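Local coordinates for UDP-galactopyranose mutase (Deinococcus radiodurans, PDB 3HDY), which probably interconverts UDP-galactopyranose and UDP-galactofuranose as an FAD-dependent mutase, and is seen here with its sugar nucleotide bound, at residues K182-D187 with P333-P338; F252-Y257 with A356-F361; A302-S307 with V323-R328. One frame throughout, in Å; residues are numbered along the deposited sequence.

Contact 1 (K182-D187 with P333-P338); sequences KQWGLD and PYYPVP. With GDU (galactose-uridine-5'-diphosphate), chain K.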
loop_
_atom_site.group_PDB
_atom_site.type_symbol
_atom_site.label_atom_id
_atom_site.label_comp_id
_atom_site.label_asym_id
_atom_site.label_seq_id
_atom_site.Cartn_x
_atom_site.Cartn_y
_atom_site.Cartn_z
ATOM N N LYS A 182 -14.370 -17.973 25.662
ATOM C CA LYS A 182 -14.284 -16.561 25.305
ATOM C C LYS A 182 -14.169 -16.360 23.794
ATOM O O LYS A 182 -14.815 -15.486 23.222
ATOM C CB LYS A 182 -13.106 -15.905 26.025
ATOM C CG LYS A 182 -12.966 -14.420 25.752
ATOM C CD LYS A 182 -12.229 -13.719 26.883
ATOM C CE LYS A 182 -10.869 -14.333 27.111
ATOM N NZ LYS A 182 -10.038 -13.485 28.002
ATOM N N GLN A 183 -13.346 -17.180 23.155
ATOM C CA GLN A 183 -13.094 -17.060 21.727
ATOM C C GLN A 183 -14.317 -17.409 20.878
ATOM O O GLN A 183 -14.657 -16.691 19.935
ATOM C CB GLN A 183 -11.907 -17.944 21.330
ATOM C CG GLN A 183 -11.732 -18.124 19.833
ATOM C CD GLN A 183 -11.300 -16.850 19.139
ATOM O OE1 GLN A 183 -11.055 -15.828 19.781
ATOM N NE2 GLN A 183 -11.199 -16.907 17.817
ATOM N N TRP A 184 -14.977 -18.511 21.217
ATOM C CA TRP A 184 -16.066 -19.019 20.391
ATOM C C TRP A 184 -17.445 -18.694 20.950
ATOM O O TRP A 184 -18.430 -18.674 20.211
ATOM C CB TRP A 184 -15.935 -20.530 20.218
ATOM C CG TRP A 184 -14.604 -20.953 19.712
ATOM C CD1 TRP A 184 -13.524 -21.322 20.458
ATOM C CD2 TRP A 184 -14.201 -21.055 18.342
ATOM N NE1 TRP A 184 -12.472 -21.649 19.638
ATOM C CE2 TRP A 184 -12.861 -21.494 18.333
ATOM C CE3 TRP A 184 -14.843 -20.818 17.122
ATOM C CZ2 TRP A 184 -12.150 -21.700 17.154
ATOM C CZ3 TRP A 184 -14.137 -21.025 15.950
ATOM C CH2 TRP A 184 -12.803 -21.462 15.976
ATOM N N GLY A 185 -17.515 -18.444 22.251
ATOM C CA GLY A 185 -18.795 -18.286 22.914
ATOM C C GLY A 185 -19.438 -19.642 23.130
ATOM O O GLY A 185 -20.646 -19.744 23.327
ATOM N N LEU A 186 -18.619 -20.689 23.087
ATOM C CA LEU A 186 -19.082 -22.058 23.285
ATOM C C LEU A 186 -18.156 -22.792 24.256
ATOM O O LEU A 186 -16.952 -22.534 24.291
ATOM C CB LEU A 186 -19.119 -22.808 21.948
ATOM C CG LEU A 186 -20.355 -22.759 21.031
ATOM C CD1 LEU A 186 -21.152 -21.482 21.192
ATOM C CD2 LEU A 186 -19.964 -22.966 19.562
ATOM N N ASP A 187 -18.719 -23.702 25.048
ATOM C CA ASP A 187 -17.911 -24.595 25.876
ATOM C C ASP A 187 -17.143 -25.525 24.944
ATOM O O ASP A 187 -17.615 -25.832 23.850
ATOM C CB ASP A 187 -18.799 -25.406 26.825
ATOM C CG ASP A 187 -18.015 -26.061 27.952
ATOM O OD1 ASP A 187 -17.570 -25.341 28.873
ATOM O OD2 ASP A 187 -17.852 -27.299 27.928
ATOM N N PRO A 333 -16.352 -12.476 8.687
ATOM C CA PRO A 333 -16.091 -13.882 9.006
ATOM C C PRO A 333 -14.597 -14.173 9.026
ATOM O O PRO A 333 -13.940 -14.033 7.993
ATOM C CB PRO A 333 -16.744 -14.636 7.842
ATOM C CG PRO A 333 -17.593 -13.637 7.140
ATOM C CD PRO A 333 -16.960 -12.315 7.361
ATOM N N TYR A 334 -14.073 -14.567 10.181
ATOM C CA TYR A 334 -12.663 -14.927 10.300
ATOM C C TYR A 334 -12.486 -16.414 10.591
ATOM O O TYR A 334 -11.564 -17.047 10.077
ATOM C CB TYR A 334 -11.977 -14.090 11.378
ATOM C CG TYR A 334 -11.955 -12.610 11.073
ATOM C CD1 TYR A 334 -12.440 -11.685 11.986
ATOM C CD2 TYR A 334 -11.460 -12.139 9.865
ATOM C CE1 TYR A 334 -12.424 -10.330 11.708
ATOM C CE2 TYR A 334 -11.443 -10.788 9.578
ATOM C CZ TYR A 334 -11.925 -9.889 10.502
ATOM O OH TYR A 334 -11.909 -8.541 10.223
ATOM N N TYR A 335 -13.382 -16.969 11.403
ATOM C CA TYR A 335 -13.287 -18.368 11.811
ATOM C C TYR A 335 -14.535 -19.176 11.469
ATOM O O TYR A 335 -15.642 -18.805 11.848
ATOM C CB TYR A 335 -13.076 -18.470 13.327
ATOM C CG TYR A 335 -11.830 -17.810 13.876
ATOM C CD1 TYR A 335 -11.777 -16.436 14.070
ATOM C CD2 TYR A 335 -10.720 -18.567 14.237
ATOM C CE1 TYR A 335 -10.649 -15.832 14.582
ATOM C CE2 TYR A 335 -9.588 -17.972 14.754
ATOM C CZ TYR A 335 -9.558 -16.602 14.924
ATOM O OH TYR A 335 -8.435 -15.998 15.437
ATOM N N PRO A 336 -14.357 -20.299 10.767
ATOM C CA PRO A 336 -15.420 -21.305 10.738
ATOM C C PRO A 336 -15.575 -21.876 12.149
ATOM O O PRO A 336 -14.598 -21.887 12.897
ATOM C CB PRO A 336 -14.861 -22.378 9.800
ATOM C CG PRO A 336 -13.791 -21.695 9.010
ATOM C CD PRO A 336 -13.207 -20.676 9.932
ATOM N N VAL A 337 -16.769 -22.331 12.513
ATOM C CA VAL A 337 -17.007 -22.843 13.862
ATOM C C VAL A 337 -17.292 -24.338 13.850
ATOM O O VAL A 337 -18.448 -24.752 13.796
ATOM C CB VAL A 337 -18.182 -22.121 14.534
ATOM C CG1 VAL A 337 -18.263 -22.507 15.999
ATOM C CG2 VAL A 337 -18.036 -20.616 14.366
ATOM N N PRO A 338 -16.230 -25.152 13.911
ATOM C CA PRO A 338 -16.330 -26.608 13.768
ATOM C C PRO A 338 -17.141 -27.274 14.881
ATOM O O PRO A 338 -16.688 -27.346 16.021
ATOM C CB PRO A 338 -14.865 -27.064 13.822
ATOM C CG PRO A 338 -14.063 -25.847 13.491
ATOM C CD PRO A 338 -14.835 -24.718 14.092
HETATM N N1 GDU K . -6.749 -22.485 22.958
HETATM C C2 GDU K . -6.681 -22.306 24.197
HETATM N N3 GDU K . -5.886 -21.744 24.998
HETATM C C4 GDU K . -4.829 -21.187 24.387
HETATM C C5 GDU K . -4.740 -21.298 22.926
HETATM C C6 GDU K . -5.712 -21.947 22.271
HETATM O O2 GDU K . -7.795 -22.875 24.890
HETATM O O4 GDU K . -3.953 -20.599 25.008
HETATM C C1D GDU K . -7.821 -23.173 22.267
HETATM C C2D GDU K . -9.013 -22.391 21.662
HETATM O O2D GDU K . -10.145 -23.220 21.421
HETATM C C3D GDU K . -8.419 -21.933 20.346
HETATM C C4D GDU K . -7.708 -23.220 19.913
HETATM O O4D GDU K . -7.366 -23.922 21.117
HETATM O O3D GDU K . -9.471 -21.567 19.456
HETATM C C5D GDU K . -6.614 -23.078 18.849
HETATM O O5D GDU K . -5.764 -22.000 19.281
HETATM P PA GDU K . -5.093 -21.049 18.196
HETATM O O1A GDU K . -4.034 -20.225 18.854
HETATM O O2A GDU K . -4.468 -21.982 17.218
HETATM O O3A GDU K . -6.203 -20.092 17.579
HETATM P PB GDU K . -5.967 -18.993 16.457
HETATM O O1B GDU K . -6.766 -17.837 16.955
HETATM O O2B GDU K . -6.467 -19.293 15.086
HETATM O O3B GDU K . -4.457 -18.470 16.321
HETATM C "C1'" GDU K . -3.761 -17.704 15.311
HETATM C "C2'" GDU K . -2.851 -18.594 14.420
HETATM C "C3'" GDU K . -2.009 -19.485 15.364
HETATM C "C4'" GDU K . -1.005 -18.539 16.082
HETATM C "C5'" GDU K . -1.803 -17.374 16.738
HETATM C "C6'" GDU K . -0.888 -16.221 17.230
HETATM O "O2'" GDU K . -3.574 -19.345 13.423
HETATM O "O3'" GDU K . -1.362 -20.519 14.590
HETATM O "O4'" GDU K . -0.060 -18.058 15.108
HETATM O "O5'" GDU K . -2.929 -16.768 16.037
HETATM O "O6'" GDU K . -0.130 -16.631 18.386
#
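The substrate pocket of the mutase is lined in part by Trp184 and Tyr335, two UDP-galactose-binding residues that meet where helix 159-184 ends against the tail of strand 320-336. The indole presents its edge to the ligand: NE1 of Trp184 donates to the ribose hydroxyl O3D of GDU at 3.0 Å and more weakly to O2D. At the far rim of the same ring, CZ3 of Trp184 lies 3.2 Å from Pro336 O, while Val337 CG1 and the CB of Tyr335 pack obliquely beside it. The Trp184 and Tyr335 planes stand 79° apart. Tyr335 OH gives its hydrogen to the phosphate oxygen O1B of GDU over 2.9 Å. Over one face of the phenol comes the side-chain amide of Gln183, its NE2 3.3 Å from Tyr335 CZ, with amide and ring planes 76° apart. A bend at chi2 (69°) carries the amide there. Farther out, Leu186 CD2 rests on Val337 CG1. Arg364 adds a cation-pi contact to Tyr335, whose side chain also borders the FAD. With no hydrogen bond joining the two segments, the ligand itself bridges them, ribose on the helix side and phosphate on the strand side.

Contact 2 (F252-Y257 with A356-F361); sequences FQHMIY and AQDVTF
Strands 254-257 and 359-361 run parallel, their axes 20° apart, joined by a regular alternation of backbone bonds: Met255 N to Asp358 O, Thr360 N to Met255 O at 2.8 Å, and Tyr257 N to Thr360 O. CA-H...O contacts, such as Ile256 CA to Thr360 O at 3.3 Å, fill in between them. His254 lies across segment 356-361. With CG anti to the backbone N (chi1 -165°), its imidazole is laid over the backbone of Asp358, whose carbonyl carbon sits 3.5 Å above one face, and its NE2 meets Thr360 OG1 edge-on at 3.0 Å. Either partner could supply the hydrogen. An alanine here is likely to leave the Thr360 hydroxyl without its imidazole mate and the Asp358 backbone less covered. On the sheet face bearing Met255, Val359 and Tyr257, the last turns its ring obliquely to Phe361, CD2 to CD2 at 3.8 Å and planes 69° apart. The phenol hydroxyl of Tyr257 is bonded to Pro260 O. This is the edge of the parallel FAD-binding sheet of Rossmann type: strand 359-361 is outermost within the chain, strand 30-35 flanks 252-257 on its other side, Phe264 of helix 261-264 covers the Met255 face, and Ile256 packs on helix 39-50.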
loop_
_atom_site.group_PDB
_atom_site.type_symbol
_atom_site.label_atom_id
_atom_site.label_comp_id
_atom_site.label_asym_id
_atom_site.label_seq_id
_atom_site.Cartn_x
_atom_site.Cartn_y
_atom_site.Cartn_z
ATOM N N PHE A 252 -16.956 -13.225 -17.920
ATOM C CA PHE A 252 -15.957 -14.187 -17.469
ATOM C C PHE A 252 -16.383 -15.623 -17.755
ATOM O O PHE A 252 -17.567 -15.951 -17.703
ATOM C CB PHE A 252 -15.634 -14.005 -15.979
ATOM C CG PHE A 252 -16.830 -14.097 -15.077
ATOM C CD1 PHE A 252 -17.150 -15.289 -14.447
ATOM C CD2 PHE A 252 -17.627 -12.987 -14.845
ATOM C CE1 PHE A 252 -18.249 -15.372 -13.607
ATOM C CE2 PHE A 252 -18.725 -13.064 -14.009
ATOM C CZ PHE A 252 -19.037 -14.259 -13.391
ATOM N N GLN A 253 -15.408 -16.468 -18.066
ATOM C CA GLN A 253 -15.665 -17.866 -18.389
ATOM C C GLN A 253 -15.908 -18.695 -17.133
ATOM O O GLN A 253 -16.883 -19.439 -17.048
ATOM C CB GLN A 253 -14.492 -18.452 -19.178
ATOM C CG GLN A 253 -14.346 -17.884 -20.573
ATOM C CD GLN A 253 -15.517 -18.245 -21.461
ATOM O OE1 GLN A 253 -15.608 -19.366 -21.963
ATOM N NE2 GLN A 253 -16.423 -17.294 -21.660
ATOM N N HIS A 254 -15.010 -18.562 -16.163
ATOM C CA HIS A 254 -15.087 -19.336 -14.932
ATOM C C HIS A 254 -14.856 -18.435 -13.722
ATOM O O HIS A 254 -14.181 -17.416 -13.826
ATOM C CB HIS A 254 -14.051 -20.457 -14.960
ATOM C CG HIS A 254 -14.271 -21.513 -13.923
ATOM N ND1 HIS A 254 -14.988 -22.662 -14.172
ATOM C CD2 HIS A 254 -13.860 -21.598 -12.636
ATOM C CE1 HIS A 254 -15.013 -23.409 -13.083
ATOM N NE2 HIS A 254 -14.336 -22.785 -12.136
ATOM N N MET A 255 -15.423 -18.808 -12.579
ATOM C CA MET A 255 -15.237 -18.034 -11.354
ATOM C C MET A 255 -14.585 -18.851 -10.251
ATOM O O MET A 255 -14.928 -20.012 -10.035
ATOM C CB MET A 255 -16.564 -17.468 -10.831
ATOM C CG MET A 255 -16.425 -16.799 -9.465
ATOM S SD MET A 255 -17.963 -16.247 -8.701
ATOM C CE MET A 255 -18.345 -14.784 -9.663
ATOM N N ILE A 256 -13.643 -18.224 -9.558
ATOM C CA ILE A 256 -13.047 -18.799 -8.365
ATOM C C ILE A 256 -13.506 -17.984 -7.159
ATOM O O ILE A 256 -13.170 -16.805 -7.034
ATOM C CB ILE A 256 -11.514 -18.802 -8.463
ATOM C CG1 ILE A 256 -11.079 -19.607 -9.686
ATOM C CG2 ILE A 256 -10.893 -19.372 -7.197
ATOM C CD1 ILE A 256 -9.616 -19.505 -9.987
ATOM N N TYR A 257 -14.290 -18.608 -6.284
ATOM C CA TYR A 257 -14.861 -17.902 -5.139
ATOM C C TYR A 257 -14.191 -18.307 -3.830
ATOM O O TYR A 257 -14.017 -19.497 -3.555
ATOM C CB TYR A 257 -16.370 -18.141 -5.059
ATOM C CG TYR A 257 -17.037 -17.457 -3.893
ATOM C CD1 TYR A 257 -17.368 -16.113 -3.952
ATOM C CD2 TYR A 257 -17.341 -18.157 -2.733
ATOM C CE1 TYR A 257 -17.976 -15.482 -2.887
ATOM C CE2 TYR A 257 -17.950 -17.535 -1.664
ATOM C CZ TYR A 257 -18.266 -16.197 -1.746
ATOM O OH TYR A 257 -18.874 -15.566 -0.685
ATOM N N ALA A 356 -22.313 -26.249 -8.597
ATOM C CA ALA A 356 -21.901 -25.062 -9.336
ATOM C C ALA A 356 -20.970 -25.468 -10.466
ATOM O O ALA A 356 -19.864 -25.951 -10.230
ATOM C CB ALA A 356 -21.216 -24.072 -8.415
ATOM N N GLN A 357 -21.434 -25.272 -11.694
ATOM C CA GLN A 357 -20.691 -25.682 -12.877
ATOM C C GLN A 357 -19.442 -24.832 -13.080
ATOM O O GLN A 357 -18.316 -25.326 -13.019
ATOM C CB GLN A 357 -21.587 -25.581 -14.116
ATOM C CG GLN A 357 -22.859 -26.418 -14.054
ATOM C CD GLN A 357 -22.623 -27.876 -14.411
ATOM O OE1 GLN A 357 -23.569 -28.651 -14.558
ATOM N NE2 GLN A 357 -21.357 -28.253 -14.561
ATOM N N ASP A 358 -19.655 -23.545 -13.325
ATOM C CA ASP A 358 -18.566 -22.638 -13.641
ATOM C C ASP A 358 -18.120 -21.862 -12.408
ATOM O O ASP A 358 -17.773 -20.683 -12.497
ATOM C CB ASP A 358 -18.993 -21.682 -14.759
ATOM C CG ASP A 358 -19.420 -22.415 -16.022
ATOM O OD1 ASP A 358 -20.520 -22.130 -16.545
ATOM O OD2 ASP A 358 -18.657 -23.287 -16.485
ATOM N N VAL A 359 -18.134 -22.527 -11.254
ATOM C CA VAL A 359 -17.689 -21.910 -10.010
ATOM C C VAL A 359 -16.832 -22.864 -9.186
ATOM O O VAL A 359 -17.248 -23.980 -8.870
ATOM C CB VAL A 359 -18.870 -21.432 -9.144
ATOM C CG1 VAL A 359 -18.356 -20.824 -7.856
ATOM C CG2 VAL A 359 -19.710 -20.422 -9.902
ATOM N N THR A 360 -15.630 -22.412 -8.842
ATOM C CA THR A 360 -14.711 -23.201 -8.033
ATOM C C THR A 360 -14.508 -22.563 -6.660
ATOM O O THR A 360 -14.128 -21.397 -6.552
ATOM C CB THR A 360 -13.359 -23.391 -8.744
ATOM O OG1 THR A 360 -13.495 -24.396 -9.756
ATOM C CG2 THR A 360 -12.294 -23.830 -7.761
ATOM N N PHE A 361 -14.776 -23.335 -5.610
ATOM C CA PHE A 361 -14.673 -22.839 -4.244
ATOM C C PHE A 361 -13.347 -23.258 -3.626
ATOM O O PHE A 361 -12.982 -24.434 -3.654
ATOM C CB PHE A 361 -15.836 -23.365 -3.396
ATOM C CG PHE A 361 -17.187 -22.880 -3.846
ATOM C CD1 PHE A 361 -17.769 -23.381 -5.000
ATOM C CD2 PHE A 361 -17.876 -21.922 -3.116
ATOM C CE1 PHE A 361 -19.009 -22.934 -5.420
ATOM C CE2 PHE A 361 -19.117 -21.473 -3.532
ATOM C CZ PHE A 361 -19.683 -21.980 -4.686
#

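Contact 3 (A302-S307 with V323-R328); sequences AYTRVS and VYEYPR. With GDU (galactose-uridine-5'-diphosphate), chain K.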
loop_
_atom_site.group_PDB
_atom_site.type_symbol
_atom_site.label_atom_id
_atom_site.label_comp_id
_atom_site.label_asym_id
_atom_site.label_seq_id
_atom_site.Cartn_x
_atom_site.Cartn_y
_atom_site.Cartn_z
ATOM N N ALA A 302 -11.547 -9.086 28.538
ATOM C CA ALA A 302 -12.428 -9.352 27.417
ATOM C C ALA A 302 -11.650 -9.939 26.243
ATOM O O ALA A 302 -12.151 -10.813 25.534
ATOM C CB ALA A 302 -13.146 -8.083 27.000
ATOM N N TYR A 303 -10.424 -9.458 26.044
ATOM C CA TYR A 303 -9.605 -9.884 24.910
ATOM C C TYR A 303 -8.940 -11.230 25.148
ATOM O O TYR A 303 -8.615 -11.573 26.278
ATOM C CB TYR A 303 -8.545 -8.832 24.573
ATOM C CG TYR A 303 -7.808 -8.259 25.766
ATOM C CD1 TYR A 303 -6.744 -8.938 26.346
ATOM C CD2 TYR A 303 -8.163 -7.024 26.297
ATOM C CE1 TYR A 303 -6.066 -8.408 27.425
ATOM C CE2 TYR A 303 -7.488 -6.487 27.376
ATOM C CZ TYR A 303 -6.440 -7.185 27.936
ATOM O OH TYR A 303 -5.759 -6.659 29.012
ATOM N N THR A 304 -8.735 -11.991 24.081
ATOM C CA THR A 304 -8.126 -13.306 24.214
ATOM C C THR A 304 -6.612 -13.209 24.349
ATOM O O THR A 304 -5.995 -14.014 25.045
ATOM C CB THR A 304 -8.471 -14.238 23.027
ATOM O OG1 THR A 304 -8.332 -13.523 21.795
ATOM C CG2 THR A 304 -9.897 -14.761 23.143
ATOM N N ARG A 305 -6.016 -12.218 23.689
ATOM C CA ARG A 305 -4.562 -12.123 23.625
ATOM C C ARG A 305 -4.065 -10.746 23.182
ATOM O O ARG A 305 -4.816 -9.948 22.622
ATOM C CB ARG A 305 -4.019 -13.194 22.676
ATOM C CG ARG A 305 -4.494 -13.029 21.245
ATOM C CD ARG A 305 -4.154 -14.238 20.389
ATOM N NE ARG A 305 -4.839 -14.196 19.100
ATOM C CZ ARG A 305 -4.849 -15.194 18.223
ATOM N NH1 ARG A 305 -4.208 -16.323 18.496
ATOM N NH2 ARG A 305 -5.503 -15.066 17.074
ATOM N N VAL A 306 -2.791 -10.480 23.444
ATOM C CA VAL A 306 -2.139 -9.264 22.981
ATOM C C VAL A 306 -0.916 -9.669 22.181
ATOM O O VAL A 306 -0.257 -10.652 22.513
ATOM C CB VAL A 306 -1.663 -8.401 24.155
ATOM C CG1 VAL A 306 -1.398 -6.975 23.695
ATOM C CG2 VAL A 306 -2.675 -8.442 25.284
ATOM N N SER A 307 -0.600 -8.918 21.132
ATOM C CA SER A 307 0.574 -9.235 20.326
ATOM C C SER A 307 1.411 -8.006 20.002
ATOM O O SER A 307 0.879 -6.931 19.725
ATOM C CB SER A 307 0.167 -9.961 19.044
ATOM O OG SER A 307 -0.454 -11.198 19.343
ATOM N N VAL A 323 -1.512 -5.253 19.307
ATOM C CA VAL A 323 -2.924 -5.426 18.997
ATOM C C VAL A 323 -3.621 -6.338 20.001
ATOM O O VAL A 323 -3.114 -7.403 20.353
ATOM C CB VAL A 323 -3.131 -5.984 17.574
ATOM C CG1 VAL A 323 -2.551 -7.388 17.456
ATOM C CG2 VAL A 323 -4.615 -5.978 17.215
ATOM N N TYR A 324 -4.787 -5.900 20.467
ATOM C CA TYR A 324 -5.637 -6.712 21.326
ATOM C C TYR A 324 -6.783 -7.261 20.487
ATOM O O TYR A 324 -7.328 -6.553 19.638
ATOM C CB TYR A 324 -6.194 -5.872 22.479
ATOM C CG TYR A 324 -5.140 -5.298 23.404
ATOM C CD1 TYR A 324 -4.868 -5.890 24.629
ATOM C CD2 TYR A 324 -4.424 -4.160 23.056
ATOM C CE1 TYR A 324 -3.909 -5.369 25.477
ATOM C CE2 TYR A 324 -3.464 -3.635 23.898
ATOM C CZ TYR A 324 -3.209 -4.244 25.107
ATOM O OH TYR A 324 -2.253 -3.726 25.956
ATOM N N GLU A 325 -7.146 -8.518 20.723
ATOM C CA GLU A 325 -8.225 -9.156 19.973
ATOM C C GLU A 325 -9.455 -9.418 20.832
ATOM O O GLU A 325 -9.359 -9.999 21.912
ATOM C CB GLU A 325 -7.763 -10.482 19.378
ATOM C CG GLU A 325 -6.734 -10.376 18.287
ATOM C CD GLU A 325 -6.303 -11.742 17.807
ATOM O OE1 GLU A 325 -5.087 -11.952 17.627
ATOM O OE2 GLU A 325 -7.182 -12.617 17.631
ATOM N N TYR A 326 -10.616 -9.013 20.330
ATOM C CA TYR A 326 -11.869 -9.234 21.034
ATOM C C TYR A 326 -12.804 -10.114 20.218
ATOM O O TYR A 326 -13.305 -9.680 19.182
ATOM C CB TYR A 326 -12.554 -7.898 21.307
ATOM C CG TYR A 326 -11.785 -6.988 22.233
ATOM C CD1 TYR A 326 -10.726 -6.221 21.762
ATOM C CD2 TYR A 326 -12.123 -6.889 23.575
ATOM C CE1 TYR A 326 -10.026 -5.383 22.605
ATOM C CE2 TYR A 326 -11.430 -6.058 24.424
ATOM C CZ TYR A 326 -10.383 -5.305 23.936
ATOM O OH TYR A 326 -9.690 -4.474 24.787
ATOM N N PRO A 327 -13.050 -11.352 20.681
ATOM C CA PRO A 327 -13.982 -12.230 19.963
ATOM C C PRO A 327 -15.335 -11.550 19.771
ATOM O O PRO A 327 -15.805 -10.849 20.667
ATOM C CB PRO A 327 -14.111 -13.441 20.891
ATOM C CG PRO A 327 -12.846 -13.451 21.678
ATOM C CD PRO A 327 -12.483 -12.003 21.874
ATOM N N ARG A 328 -15.940 -11.737 18.604
ATOM C CA ARG A 328 -17.218 -11.108 18.291
ATOM C C ARG A 328 -18.134 -12.098 17.599
ATOM O O ARG A 328 -17.675 -12.996 16.893
ATOM C CB ARG A 328 -17.015 -9.887 17.389
ATOM C CG ARG A 328 -16.350 -8.708 18.075
ATOM C CD ARG A 328 -17.277 -8.077 19.095
ATOM N NE ARG A 328 -16.653 -6.954 19.789
ATOM C CZ ARG A 328 -16.361 -6.944 21.087
ATOM N NH1 ARG A 328 -16.645 -7.997 21.842
ATOM N NH2 ARG A 328 -15.792 -5.876 21.633
HETATM N N1 GDU K . -6.749 -22.485 22.958
HETATM C C2 GDU K . -6.681 -22.306 24.197
HETATM N N3 GDU K . -5.886 -21.744 24.998
HETATM C C4 GDU K . -4.829 -21.187 24.387
HETATM C C5 GDU K . -4.740 -21.298 22.926
HETATM C C6 GDU K . -5.712 -21.947 22.271
HETATM O O2 GDU K . -7.795 -22.875 24.890
HETATM O O4 GDU K . -3.953 -20.599 25.008
HETATM C C1D GDU K . -7.821 -23.173 22.267
HETATM C C2D GDU K . -9.013 -22.391 21.662
HETATM O O2D GDU K . -10.145 -23.220 21.421
HETATM C C3D GDU K . -8.419 -21.933 20.346
HETATM C C4D GDU K . -7.708 -23.220 19.913
HETATM O O4D GDU K . -7.366 -23.922 21.117
HETATM O O3D GDU K . -9.471 -21.567 19.456
HETATM C C5D GDU K . -6.614 -23.078 18.849
HETATM O O5D GDU K . -5.764 -22.000 19.281
HETATM P PA GDU K . -5.093 -21.049 18.196
HETATM O O1A GDU K . -4.034 -20.225 18.854
HETATM O O2A GDU K . -4.468 -21.982 17.218
HETATM O O3A GDU K . -6.203 -20.092 17.579
HETATM P PB GDU K . -5.967 -18.993 16.457
HETATM O O1B GDU K . -6.766 -17.837 16.955
HETATM O O2B GDU K . -6.467 -19.293 15.086
HETATM O O3B GDU K . -4.457 -18.470 16.321
HETATM C "C1'" GDU K . -3.761 -17.704 15.311
HETATM C "C2'" GDU K . -2.851 -18.594 14.420
HETATM C "C3'" GDU K . -2.009 -19.485 15.364
HETATM C "C4'" GDU K . -1.005 -18.539 16.082
HETATM C "C5'" GDU K . -1.803 -17.374 16.738
HETATM C "C6'" GDU K . -0.888 -16.221 17.230
HETATM O "O2'" GDU K . -3.574 -19.345 13.423
HETATM O "O3'" GDU K . -1.362 -20.519 14.590
HETATM O "O4'" GDU K . -0.060 -18.058 15.108
HETATM O "O5'" GDU K . -2.929 -16.768 16.037
HETATM O "O6'" GDU K . -0.130 -16.631 18.386
#
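Arg305 and Glu325 form a salt bridge beside the substrate, the guanidinium gripping the carboxylate side-on through NE and NH2. Arg305 NE lies 2.7 Å from Glu325 OE1, which it meets from above the carboxylate plane, whereas NH2 reaches the syn lone pair of Glu325 OE2 at 3.0 Å; the two planes are 64° apart. The remaining nitrogen, NH1 of Arg305, donates almost straight to O3B of GDU (3.1 Å, 171°), the oxygen linking galactose to phosphate. The carboxylate thus probably fixes the rotation of the guanidinium and partly balances its charge. Arg305 extends from CG to NE, which carries the group from the strand to the ligand. Backbone bonds join the two segments: Ser307 and Val323 exchange a reciprocal pair, and Thr304 N, just ahead of the strand, donates to Glu325 O. Away from the site, three tyrosines cluster. The edge of Tyr324 faces the ring of Tyr303, with CD1 of Tyr324 3.7 Å above the plane of the Tyr303 ring; Tyr303 in turn directs its edge at the face of Tyr326, offset, and sets its CB 4.0 Å from that ring's centroid. Val306 CG1 covers a face of Tyr324. Thr304 CG2 rests against CG of the Pro327 ring at 3.5 Å. Together these strands form an antiparallel pair in the mixed sheet, with the substrate-binding arginine beside FAD and the tyrosines remote from the ligand.

Overall arrangement
From the N terminus, the chain first lays down strands 30-35 and 55-59 of the parallel sheet, then 111-115 and 118-121 of the mixed sheet, and then helix 159-184, whose end opens contact 1. Strand 252-257 follows, opening contact 2, before the chain returns to the mixed sheet. There contact 3 closes the short loop between 302-307 and 323-328, nested inside both longer loops. Continuing along strand 320-336, the chain closes contact 1 at 333-338; helix 340-355 then leads to 356-361, closing contact 2. Contacts 1 and 2 therefore cross. Contacts 1 and 3 touch through Lys182 NZ and Tyr303 O and share the substrate, tying helix to mixed sheet, whereas contact 2 lies about 36 Å from contact 3, centre to centre.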